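Local coordinates for soluble lytic transglycosylase B3 (Pseudomonas aeruginosa, PDB 5ANZ), which probably cleaves the glycan strands of peptidoglycan as a calcium-binding lytic transglycosylase that takes part in bacterial cell-wall turnover, at residues Q77-V82 and V156-A161; D135-I140 and S237-L242; H174-A179 and F207-H212; G200-T205 and D226-P231. All coordinates share one frame; numbering follows the deposited sequence.

Contact 1: Q77-V82 and V156-A161; sequences QPDPAV and VIRSLA
Arg158, on the first helix turns of 156-166, grips the carbonyls of Gln77 and Pro78, joining its helix to the N-cap region of helix 80-87 in the lysozyme-like transglycosylase domain. CG of Arg158 stands anti to its backbone N (chi1 -173°) and the chain stays extended as far as NE, which carries the guanidinium clear of its own helix. Arg158 NE then donates to Gln77 O at 2.9 Å, with the acceptor tilted from the guanidinium plane, while Arg158 NH2 reaches Pro78 O at 3.1 Å in that plane, the N-H fairly straight at 160°. Two successive carbonyls thus fix the rotation of the flat group. Over one of its faces lies Asp79, whose CB comes within 3.7 Å of Arg158 NE; its carboxylate sits well out of the guanidinium plane, so any attraction is probably of charge alone. OD1 of Asp79 meanwhile caps the new helix by accepting from Ala81 N at 3.0 Å, and Thr162 OG1 is hydrogen-bonded to the Asp79 backbone N. Deeper in, Val82 turns CG2 onto the side chain of Ser159 and CG1 onto the Ser159 carbonyl. Ser159 OG is also bonded to Asn155 O. Between the two helix starts a water donates to Asp79 OD2 at 2.7 Å and lies 2.9 Å from Ser159 OG.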
# COMPACT_ATOMS: atom_id res chain seq x y z
N GLN A 77 -16.90 11.44 21.10
CA GLN A 77 -18.17 11.45 20.39
C GLN A 77 -17.88 11.01 18.96
O GLN A 77 -16.73 10.98 18.55
CB GLN A 77 -18.82 12.84 20.41
CG GLN A 77 -19.39 13.27 21.76
CD GLN A 77 -20.63 12.48 22.14
OE1 GLN A 77 -20.61 11.70 23.09
NE2 GLN A 77 -21.71 12.68 21.40
N PRO A 78 -18.93 10.69 18.17
CA PRO A 78 -18.61 10.34 16.78
C PRO A 78 -17.93 11.48 16.02
O PRO A 78 -18.16 12.65 16.33
CB PRO A 78 -19.99 10.02 16.18
CG PRO A 78 -20.80 9.57 17.36
CD PRO A 78 -20.35 10.46 18.49
N ASP A 79 -17.10 11.12 15.05
CA ASP A 79 -16.41 12.10 14.21
C ASP A 79 -16.96 12.05 12.78
O ASP A 79 -16.69 11.10 12.04
CB ASP A 79 -14.91 11.82 14.21
CG ASP A 79 -14.14 12.88 13.47
OD1 ASP A 79 -14.79 13.73 12.80
OD2 ASP A 79 -12.89 12.89 13.56
N PRO A 80 -17.73 13.08 12.38
CA PRO A 80 -18.35 13.05 11.04
C PRO A 80 -17.33 12.99 9.92
O PRO A 80 -17.64 12.48 8.84
CB PRO A 80 -19.15 14.36 11.00
CG PRO A 80 -19.38 14.71 12.42
CD PRO A 80 -18.15 14.25 13.15
N ALA A 81 -16.13 13.50 10.17
CA ALA A 81 -15.05 13.46 9.19
C ALA A 81 -14.65 12.02 8.90
O ALA A 81 -14.35 11.66 7.77
CB ALA A 81 -13.85 14.26 9.68
N VAL A 82 -14.67 11.19 9.94
CA VAL A 82 -14.34 9.79 9.80
C VAL A 82 -15.45 9.07 9.02
O VAL A 82 -15.18 8.24 8.14
CB VAL A 82 -14.10 9.15 11.19
CG1 VAL A 82 -13.99 7.65 11.09
CG2 VAL A 82 -12.85 9.74 11.81
N VAL A 156 -7.19 7.79 17.68
CA VAL A 156 -7.49 6.45 17.16
C VAL A 156 -8.73 5.87 17.81
O VAL A 156 -9.53 5.21 17.13
CB VAL A 156 -6.28 5.52 17.38
CG1 VAL A 156 -6.65 4.06 17.12
CG2 VAL A 156 -5.13 5.97 16.47
N ILE A 157 -8.91 6.12 19.11
CA ILE A 157 -10.09 5.57 19.79
C ILE A 157 -11.36 6.21 19.23
O ILE A 157 -12.35 5.54 18.95
CB ILE A 157 -10.04 5.76 21.30
CG1 ILE A 157 -8.79 5.08 21.87
CG2 ILE A 157 -11.33 5.23 21.95
CD1 ILE A 157 -8.72 3.57 21.66
N ARG A 158 -11.32 7.52 19.04
CA ARG A 158 -12.48 8.22 18.50
C ARG A 158 -12.80 7.74 17.09
O ARG A 158 -13.96 7.48 16.75
CB ARG A 158 -12.26 9.73 18.49
CG ARG A 158 -13.52 10.47 18.09
CD ARG A 158 -13.31 11.98 18.06
NE ARG A 158 -14.57 12.67 17.77
CZ ARG A 158 -14.69 13.98 17.63
NH1 ARG A 158 -13.62 14.77 17.76
NH2 ARG A 158 -15.87 14.52 17.35
N SER A 159 -11.78 7.62 16.26
CA SER A 159 -12.01 7.24 14.87
C SER A 159 -12.56 5.82 14.76
O SER A 159 -13.55 5.59 14.05
CB SER A 159 -10.72 7.36 14.06
OG SER A 159 -10.26 8.70 14.07
N LEU A 160 -11.96 4.87 15.48
CA LEU A 160 -12.44 3.49 15.41
C LEU A 160 -13.80 3.30 16.07
O LEU A 160 -14.61 2.48 15.61
CB LEU A 160 -11.42 2.53 16.02
CG LEU A 160 -10.13 2.39 15.19
CD1 LEU A 160 -9.10 1.56 15.94
CD2 LEU A 160 -10.41 1.80 13.82
N ALA A 161 -14.08 4.04 17.15
CA ALA A 161 -15.41 3.99 17.76
C ALA A 161 -16.47 4.53 16.81
O ALA A 161 -17.58 3.99 16.72
CB ALA A 161 -15.43 4.79 19.08
O HOH W 1 -11.64 11.06 15.16

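Contact 2: D135-I140 and S237-L242; sequences DAVVAI and STANYL
Val137 holds CG1 anti to its backbone N (chi1 176°), a rotation that splays its two methyls over successive residues of the other helix: CG1 lies against Thr238 and CG2 against Ala239. Thr238 has CG2 anti to N and OG1 beside it (chi1 -60°), which sends the methyl across the contact and leaves the hydroxyl to bond with Ala234 O, one turn back in its own helix. That methyl, Thr238 CG2, meets Ile140 CG2 at 3.8 Å and Val137 CG1 at 4.1 Å, bridging two residues three apart on one face of their helix. The tightest approach of Val137 is CG2 to Ala239 CB, 3.9 Å, made possible by the small side chain at the point where the backbones come nearest. One turn on, Leu242 slides past Ile140 in the opposite sense, its CD1 resting 4.2 Å from Ile140 CG1 and reaching the flank of Val137 and the backbone of Ala136. All the touching residues are buried, and van der Waals packing alone joins the two segments. Beyond them, Tyr326, a residue that binds N-acetyl-D-glucosamine, touches Ile140, and Tyr130 of helix 120-130 leans on Ala239. Helices 134-145 and 231-244 cross here at 110°, their axes 9.5 Å apart, a steep, buried helix-helix packing in the mainly helical part of a lysozyme-like transglycosylase domain.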
# COMPACT_ATOMS: atom_id res chain seq x y z
N ASP A 135 17.37 1.54 3.26
CA ASP A 135 16.75 2.44 2.28
C ASP A 135 15.29 2.09 2.10
O ASP A 135 14.45 2.97 1.90
CB ASP A 135 17.47 2.39 0.94
CG ASP A 135 18.85 3.05 0.97
OD1 ASP A 135 19.17 3.76 1.95
OD2 ASP A 135 19.60 2.86 -0.02
N ALA A 136 14.97 0.80 2.19
CA ALA A 136 13.58 0.36 2.07
C ALA A 136 12.76 0.74 3.31
O ALA A 136 11.64 1.22 3.17
CB ALA A 136 13.49 -1.14 1.83
N VAL A 137 13.34 0.55 4.49
CA VAL A 137 12.69 1.00 5.74
C VAL A 137 12.38 2.49 5.68
O VAL A 137 11.26 2.93 5.98
CB VAL A 137 13.57 0.70 6.96
CG1 VAL A 137 12.94 1.26 8.24
CG2 VAL A 137 13.76 -0.81 7.12
N VAL A 138 13.36 3.29 5.27
CA VAL A 138 13.15 4.73 5.22
C VAL A 138 12.16 5.11 4.11
O VAL A 138 11.37 6.02 4.27
CB VAL A 138 14.49 5.49 5.07
CG1 VAL A 138 14.26 6.97 4.75
CG2 VAL A 138 15.31 5.35 6.38
N ALA A 139 12.17 4.38 2.99
CA ALA A 139 11.20 4.68 1.95
C ALA A 139 9.78 4.43 2.42
O ALA A 139 8.88 5.20 2.12
CB ALA A 139 11.50 3.87 0.67
N ILE A 140 9.57 3.34 3.15
CA ILE A 140 8.22 3.04 3.66
C ILE A 140 7.80 4.16 4.63
O ILE A 140 6.65 4.63 4.59
CB ILE A 140 8.19 1.67 4.38
CG1 ILE A 140 8.36 0.50 3.38
CG2 ILE A 140 6.89 1.51 5.21
CD1 ILE A 140 7.10 0.06 2.62
N SER A 237 10.12 -1.42 14.05
CA SER A 237 8.81 -2.01 13.79
C SER A 237 8.59 -2.18 12.30
O SER A 237 8.10 -3.22 11.85
CB SER A 237 7.69 -1.15 14.40
OG SER A 237 7.81 -1.07 15.81
N THR A 238 8.95 -1.17 11.52
CA THR A 238 8.80 -1.23 10.08
C THR A 238 9.61 -2.38 9.52
O THR A 238 9.13 -3.14 8.67
CB THR A 238 9.23 0.08 9.44
OG1 THR A 238 8.42 1.14 9.97
CG2 THR A 238 9.09 0.03 7.90
N ALA A 239 10.85 -2.50 9.99
CA ALA A 239 11.75 -3.54 9.51
C ALA A 239 11.23 -4.92 9.88
O ALA A 239 11.28 -5.86 9.09
CB ALA A 239 13.16 -3.34 10.08
N ASN A 240 10.75 -5.05 11.11
CA ASN A 240 10.20 -6.32 11.57
C ASN A 240 9.03 -6.78 10.68
O ASN A 240 8.91 -7.97 10.33
CB ASN A 240 9.75 -6.17 13.03
CG ASN A 240 9.39 -7.49 13.65
OD1 ASN A 240 10.13 -8.45 13.54
ND2 ASN A 240 8.24 -7.55 14.31
N TYR A 241 8.17 -5.85 10.30
CA TYR A 241 7.02 -6.15 9.45
C TYR A 241 7.48 -6.51 8.03
O TYR A 241 6.99 -7.48 7.43
CB TYR A 241 6.04 -4.97 9.44
CG TYR A 241 4.72 -5.24 8.71
CD1 TYR A 241 4.62 -5.09 7.34
CD2 TYR A 241 3.60 -5.64 9.41
CE1 TYR A 241 3.42 -5.33 6.69
CE2 TYR A 241 2.40 -5.88 8.77
CZ TYR A 241 2.31 -5.72 7.41
OH TYR A 241 1.12 -5.96 6.77
N LEU A 242 8.45 -5.77 7.49
CA LEU A 242 8.98 -6.13 6.17
C LEU A 242 9.63 -7.51 6.18
O LEU A 242 9.51 -8.28 5.22
CB LEU A 242 9.99 -5.09 5.68
CG LEU A 242 9.36 -3.78 5.20
CD1 LEU A 242 10.49 -2.75 4.95
CD2 LEU A 242 8.51 -3.98 3.92

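Contact 3: H174-A179 and F207-H212; sequences HAQLLA and FIPTTH
Gln176 clasps Thr210 with both ends of its amide. Gln176 OE1 accepts from the backbone N of Thr210 at 2.9 Å, the donor lying in the carbonyl plane on a lone pair and the N-H nearly straight at 167°. Gln176 NE2 donates a hydrogen bond to Thr210 OG1 at 3.0 Å, with that oxygen in the plane of the amide. The pair of bonds fixes which way round the amide lies and its rotation about the CG-CD bond, and one of them takes up a backbone N-H of the first turn of helix 209-215, where no preceding helical carbonyl is available. Thr210 meets it by placing OG1 between its backbone N and carbonyl carbon (chi1 58°), while the glutamine chain reaches over by bending at chi2 (-58°). Around this core the apolar groups close in. Pro209 crosses Gln176 at about a right angle, its CD 3.1 Å from Gln176 OE1, and Ile208 CD1 reaches Gln176 NE2 at 3.6 Å. Ala179, one turn along, sets CB against Pro209 CB at 3.5 Å and against the Thr210 methyl. Ile208, the N-cap residue, and Thr211 bind N-acetyl-D-glucosamine, though no sugar is bound in this model; the contact ties their helix start to helix 170-186. Leu160 of helix 156-166 packs on both Gln176 and Pro209, and Asn213 ND2 bonds to Ala179 O, leaving helix 209-215 set against 170-186 with 156-166 alongside.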
# COMPACT_ATOMS: atom_id res chain seq x y z
N HIS A 174 -14.56 -2.82 15.21
CA HIS A 174 -14.67 -3.40 16.54
C HIS A 174 -13.40 -4.14 16.92
O HIS A 174 -12.89 -4.01 18.03
CB HIS A 174 -15.87 -4.35 16.63
CG HIS A 174 -17.18 -3.66 16.90
ND1 HIS A 174 -17.98 -3.16 15.89
CD2 HIS A 174 -17.81 -3.38 18.06
CE1 HIS A 174 -19.05 -2.61 16.42
NE2 HIS A 174 -18.98 -2.72 17.74
N ALA A 175 -12.88 -4.93 15.98
CA ALA A 175 -11.67 -5.70 16.22
C ALA A 175 -10.46 -4.80 16.48
O ALA A 175 -9.67 -5.04 17.39
CB ALA A 175 -11.40 -6.62 15.05
N GLN A 176 -10.31 -3.76 15.67
CA GLN A 176 -9.18 -2.86 15.84
C GLN A 176 -9.33 -2.05 17.11
O GLN A 176 -8.34 -1.72 17.76
CB GLN A 176 -9.05 -1.94 14.63
CG GLN A 176 -8.78 -2.71 13.36
CD GLN A 176 -7.52 -3.56 13.45
OE1 GLN A 176 -6.53 -3.17 14.06
NE2 GLN A 176 -7.56 -4.75 12.83
N LEU A 177 -10.57 -1.72 17.47
CA LEU A 177 -10.82 -0.89 18.64
C LEU A 177 -10.45 -1.65 19.92
O LEU A 177 -9.83 -1.11 20.82
CB LEU A 177 -12.29 -0.44 18.69
CG LEU A 177 -12.70 0.44 19.87
CD1 LEU A 177 -11.81 1.68 19.98
CD2 LEU A 177 -14.14 0.84 19.71
N LEU A 178 -10.82 -2.93 19.98
CA LEU A 178 -10.40 -3.75 21.12
C LEU A 178 -8.88 -3.84 21.18
O LEU A 178 -8.28 -3.77 22.26
CB LEU A 178 -11.03 -5.14 21.04
CG LEU A 178 -11.01 -5.91 22.35
CD1 LEU A 178 -11.88 -5.21 23.38
CD2 LEU A 178 -11.47 -7.34 22.13
N ALA A 179 -8.25 -3.97 20.02
CA ALA A 179 -6.80 -4.10 19.96
C ALA A 179 -6.13 -2.81 20.42
O ALA A 179 -5.13 -2.85 21.13
CB ALA A 179 -6.36 -4.47 18.54
N PHE A 207 0.63 1.58 11.26
CA PHE A 207 0.10 0.26 11.62
C PHE A 207 -1.34 0.36 12.14
O PHE A 207 -1.59 1.20 13.01
CB PHE A 207 0.91 -0.37 12.74
CG PHE A 207 2.26 -0.93 12.34
CD1 PHE A 207 2.69 -0.96 11.02
CD2 PHE A 207 3.08 -1.47 13.34
CE1 PHE A 207 3.94 -1.53 10.71
CE2 PHE A 207 4.31 -2.05 13.03
CZ PHE A 207 4.74 -2.08 11.72
N ILE A 208 -2.25 -0.51 11.71
CA ILE A 208 -3.51 -0.65 12.44
C ILE A 208 -3.22 -1.40 13.75
O ILE A 208 -2.19 -2.06 13.87
CB ILE A 208 -4.58 -1.39 11.61
CG1 ILE A 208 -4.11 -2.80 11.24
CG2 ILE A 208 -4.93 -0.60 10.35
CD1 ILE A 208 -5.15 -3.61 10.45
N PRO A 209 -4.11 -1.27 14.74
CA PRO A 209 -3.83 -1.85 16.06
C PRO A 209 -3.42 -3.33 16.05
O PRO A 209 -2.45 -3.69 16.73
CB PRO A 209 -5.15 -1.64 16.80
CG PRO A 209 -5.63 -0.28 16.24
CD PRO A 209 -5.28 -0.38 14.77
N THR A 210 -4.13 -4.19 15.31
CA THR A 210 -3.76 -5.61 15.35
C THR A 210 -2.35 -5.82 14.74
O THR A 210 -1.60 -6.68 15.20
CB THR A 210 -4.80 -6.50 14.63
OG1 THR A 210 -4.95 -6.08 13.27
CG2 THR A 210 -6.15 -6.44 15.35
N THR A 211 -1.98 -5.02 13.74
CA THR A 211 -0.63 -5.12 13.20
C THR A 211 0.42 -4.63 14.21
O THR A 211 1.48 -5.23 14.38
CB THR A 211 -0.49 -4.30 11.89
OG1 THR A 211 -1.37 -4.86 10.91
CG2 THR A 211 0.94 -4.33 11.38
N HIS A 212 0.11 -3.55 14.92
CA HIS A 212 0.97 -3.11 16.00
C HIS A 212 1.17 -4.24 17.02
O HIS A 212 2.30 -4.54 17.41
CB HIS A 212 0.38 -1.88 16.69
CG HIS A 212 1.14 -1.44 17.90
ND1 HIS A 212 2.09 -0.44 17.86
CD2 HIS A 212 1.11 -1.90 19.18
CE1 HIS A 212 2.61 -0.29 19.07
NE2 HIS A 212 2.03 -1.15 19.88

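Contact 4: G200-T205 and D226-P231; sequences GAMGQT and DIWGSP
The loop that runs between the calcium ligands Lys224 and Asp233 (the others are Asp218, Asp220 and Asp222) docks here on the loop that leads to the sugar-binding residues Ile208 and Thr211. Gln204 joins them twice. Gln204 N donates to Ile227 O at 2.8 Å, almost straight at 170°, and the extended side chain brings Gln204 NE2 to Trp228 O at 3.0 Å, from above that carbonyl's plane. The other end of the amide, OE1, accepts from Trp141 NE1, so both ends are held. The indole of Trp228 meets Gly203 obliquely, CD1 being 3.6 Å from the glycine CA. Met202 completes a Met-aromatic contact, with SD at the ring edge 3.7 Å from Trp228 CZ2. Ile227 puts CG1 between its backbone N and carbonyl carbon (chi1 59°), and CD1 thereby reaches Thr205 OG1 at 3.3 Å and the carbonyl of Met202. At the edge of the indole and in its plane, Asp226 OD1 accepts from Trp228 N, an Asx turn. Gly229 N also donates to Asp226 OD1, at 2.8 Å and from the same carboxylate face, completing an Asx motif. Ser230 OG, at the N-cap, bonds to Asp233 N. Trp228 NE1 is tied to Ile195 O of strand 195-196, and helix 231-244 follows directly, its Ala234 touching Gln204 and Thr205, while His212 of helix 209-215 packs on Met202 and Ile227.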
# COMPACT_ATOMS: atom_id res chain seq x y z
N GLY A 200 -7.84 4.31 11.45
CA GLY A 200 -7.17 3.63 12.54
C GLY A 200 -5.71 3.28 12.31
O GLY A 200 -5.11 2.61 13.15
N ALA A 201 -5.13 3.71 11.19
CA ALA A 201 -3.70 3.51 10.96
C ALA A 201 -2.91 4.46 11.84
O ALA A 201 -3.13 5.67 11.81
CB ALA A 201 -3.35 3.74 9.48
N MET A 202 -1.97 3.94 12.63
CA MET A 202 -1.45 4.69 13.77
C MET A 202 -0.02 5.16 13.59
O MET A 202 0.84 4.43 13.09
CB MET A 202 -1.53 3.85 15.05
CG MET A 202 -2.87 3.24 15.28
SD MET A 202 -2.90 2.38 16.87
CE MET A 202 -1.55 1.22 16.69
N GLY A 203 0.25 6.38 14.03
CA GLY A 203 1.62 6.78 14.28
C GLY A 203 2.51 6.85 13.05
O GLY A 203 2.04 7.08 11.95
N GLN A 204 3.81 6.68 13.27
CA GLN A 204 4.78 6.91 12.21
C GLN A 204 4.75 5.78 11.21
O GLN A 204 5.06 5.99 10.03
CB GLN A 204 6.18 7.06 12.78
CG GLN A 204 6.27 8.18 13.81
CD GLN A 204 7.65 8.75 13.94
OE1 GLN A 204 8.44 8.71 13.00
NE2 GLN A 204 7.96 9.30 15.12
N THR A 205 4.39 4.59 11.67
CA THR A 205 4.38 3.42 10.81
C THR A 205 3.03 3.23 10.08
O THR A 205 2.94 2.46 9.12
CB THR A 205 4.66 2.15 11.62
OG1 THR A 205 3.68 2.04 12.65
CG2 THR A 205 6.05 2.23 12.26
N ASP A 226 6.63 2.33 21.14
CA ASP A 226 6.12 3.67 20.85
C ASP A 226 6.35 4.08 19.40
O ASP A 226 7.35 4.73 19.08
CB ASP A 226 6.78 4.67 21.79
CG ASP A 226 6.38 6.11 21.49
OD1 ASP A 226 5.36 6.31 20.80
OD2 ASP A 226 7.09 7.02 21.96
N ILE A 227 5.40 3.72 18.54
CA ILE A 227 5.54 4.03 17.12
C ILE A 227 5.05 5.45 16.83
O ILE A 227 4.99 5.85 15.68
CB ILE A 227 4.74 3.05 16.23
CG1 ILE A 227 3.26 3.09 16.60
CG2 ILE A 227 5.29 1.62 16.38
CD1 ILE A 227 2.37 2.28 15.63
N TRP A 228 4.72 6.20 17.89
CA TRP A 228 4.34 7.60 17.76
C TRP A 228 5.52 8.55 17.96
O TRP A 228 5.74 9.47 17.16
CB TRP A 228 3.22 7.93 18.77
CG TRP A 228 1.97 7.16 18.47
CD1 TRP A 228 0.91 7.58 17.72
CD2 TRP A 228 1.64 5.83 18.91
NE1 TRP A 228 -0.04 6.60 17.65
CE2 TRP A 228 0.38 5.51 18.37
CE3 TRP A 228 2.30 4.88 19.70
CZ2 TRP A 228 -0.24 4.28 18.59
CZ3 TRP A 228 1.68 3.64 19.91
CH2 TRP A 228 0.43 3.35 19.35
N GLY A 229 6.26 8.35 19.04
CA GLY A 229 7.28 9.31 19.44
C GLY A 229 8.71 8.82 19.39
O GLY A 229 9.64 9.59 19.65
N SER A 230 8.91 7.54 19.08
CA SER A 230 10.26 6.99 19.07
C SER A 230 10.70 6.55 17.68
O SER A 230 10.21 5.55 17.18
CB SER A 230 10.34 5.78 19.99
OG SER A 230 11.55 5.08 19.76
N PRO A 231 11.65 7.27 17.07
CA PRO A 231 12.08 6.82 15.74
C PRO A 231 12.64 5.38 15.79
O PRO A 231 12.38 4.59 14.87
CB PRO A 231 13.17 7.83 15.36
CG PRO A 231 12.86 9.05 16.19
CD PRO A 231 12.30 8.53 17.48

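Contacts 1, 3 and 4 form a continuous packed region, and contact 2 joins it through contacts 3 and 4. Leu160 bridges contacts 1 and 3, its CD1 lying 3.7 Å from Gln176 CB, and Val156 CG2 meets Met202 CG of contact 4 at 3.7 Å. Contacts 3 and 4 have centres about 13 Å apart and are joined by a probable hydrogen bond between Phe207 O and Met202 N, 2.8 Å. Contact 2 touches contact 4 where Thr238 OG1 lies 3.5 Å from Thr205 CG2, yet stays about 15 Å from contact 1 at nearest atoms. Sugar-binding Ile208 and Thr211 belong to contact 3, and Tyr326 adjoins contacts 2, 3 and 4; the calcium ion lies about 5 Å from the Ser230 side chain.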